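Local coordinates for DUF1881 domain-containing protein (Neurospora crassa, PDB 5Z6D) that is an abundant perithecial protein of unsettled role, pairing a betagamma-crystallin domain with an Ig-like domain, an interface that leaves the calcium site inoperative, at residues V31-P34 against G35-D39. The protein carries 1 engineered substitution. Sequence-based numbering, arbitrary orientation.
Sequences VSVP and GSLND
Val33 and Leu37 meet inside the turn that follows strand 30-32, their side chains crossing at about a right angle. The Leu37 methyl CD2 lies against both branches of the valine, 3.8 Å from Val33 CG1 and 3.9 Å from Val33 CG2. CG1 stands anti to the carbonyl carbon of its own residue (chi1 -56°), which leaves CG2 between that carbon and the backbone N; from there CG2 also rests on the backbone beyond the turn, 3.6 Å from Ser36 C. A beta-branched residue suits this place because it offers two methyls close to the main chain; leucine, longer by one carbon, can reach back from the start of the 3-10 segment 37-39.

Between them Pro34 and Gly35 reverse the chain. The proline ring limits phi at the corner, and Gly35 has no side chain where a CB would run into Asp39 OD2. That oxygen instead accepts the backbone N-H of Ser36, with Ser36 N to Asp39 OD2 at 2.9 Å and a nearly straight angle of 172°, the donor standing 54° out of the carboxylate plane. In return Asp39 N binds Ser36 O at 3.1 Å, so side chain and main chain of the aspartate both tie the short 3-10 turn to Ser36.

Backbone bonds of Val33 to Ser81 and Leu37 to Leu80 fasten the turn to the chain leading into strand 82-87, and Leu37 also packs on Phe83. Asp39, Gly79 and Ser81 are calcium-binding residues of this betagamma-crystallin domain, although this chain carries no bound ion. The chemistry thus combines a buried apolar pair, Val33 and Leu37, packed within the turn, with a polar bond in which the Ser36 N-H would probably draw negative charge toward OD2 and help orient the Asp39 carboxylate.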
# COMPACT_ATOMS: atom_id res chain seq x y z
N VAL A 31 1.61 2.72 -14.37
CA VAL A 31 0.68 3.48 -15.19
C VAL A 31 -0.22 4.38 -14.34
O VAL A 31 -0.89 3.92 -13.41
CB VAL A 31 -0.21 2.54 -16.02
CG1 VAL A 31 -1.24 3.35 -16.79
CG2 VAL A 31 0.64 1.68 -16.95
N SER A 32 -0.23 5.66 -14.69
CA SER A 32 -1.11 6.63 -14.04
C SER A 32 -2.07 7.22 -15.06
O SER A 32 -1.68 7.56 -16.18
CB SER A 32 -0.27 7.74 -13.39
OG SER A 32 0.45 7.27 -12.28
N VAL A 33 -3.33 7.34 -14.66
CA VAL A 33 -4.39 7.83 -15.53
C VAL A 33 -4.95 9.12 -14.95
O VAL A 33 -4.83 9.36 -13.74
CB VAL A 33 -5.49 6.77 -15.70
CG1 VAL A 33 -4.88 5.48 -16.22
CG2 VAL A 33 -6.21 6.53 -14.39
N PRO A 34 -5.53 9.98 -15.81
CA PRO A 34 -6.01 11.30 -15.38
C PRO A 34 -7.17 11.24 -14.38
O PRO A 34 -7.23 12.07 -13.47
CB PRO A 34 -6.46 11.95 -16.69
CG PRO A 34 -5.75 11.20 -17.76
CD PRO A 34 -5.64 9.80 -17.27
N GLY A 35 -8.07 10.29 -14.55
CA GLY A 35 -9.24 10.20 -13.68
C GLY A 35 -9.17 9.02 -12.73
O GLY A 35 -8.48 9.06 -11.72
N SER A 36 -9.91 7.97 -13.06
CA SER A 36 -9.77 6.71 -12.34
C SER A 36 -9.58 5.60 -13.36
O SER A 36 -9.86 5.79 -14.55
CB SER A 36 -10.99 6.44 -11.46
OG SER A 36 -12.09 6.05 -12.26
N LEU A 37 -9.11 4.45 -12.91
CA LEU A 37 -8.87 3.33 -13.82
C LEU A 37 -10.14 2.87 -14.53
O LEU A 37 -10.09 2.36 -15.66
CB LEU A 37 -8.24 2.18 -13.04
CG LEU A 37 -6.82 2.49 -12.59
CD1 LEU A 37 -6.29 1.37 -11.71
CD2 LEU A 37 -5.92 2.70 -13.79
N ASN A 38 -11.28 3.07 -13.89
CA ASN A 38 -12.57 2.64 -14.43
C ASN A 38 -13.09 3.48 -15.60
O ASN A 38 -14.11 3.15 -16.21
CB ASN A 38 -13.62 2.65 -13.33
CG ASN A 38 -13.27 1.70 -12.22
OD1 ASN A 38 -13.48 2.01 -11.04
ND2 ASN A 38 -12.72 0.55 -12.57
N ASP A 39 -12.39 4.57 -15.91
CA ASP A 39 -12.77 5.39 -17.05
C ASP A 39 -12.41 4.66 -18.34
O ASP A 39 -12.89 5.00 -19.42
CB ASP A 39 -12.09 6.76 -16.98
CG ASP A 39 -12.49 7.55 -15.74
OD1 ASP A 39 -13.60 7.31 -15.22
OD2 ASP A 39 -11.69 8.40 -15.30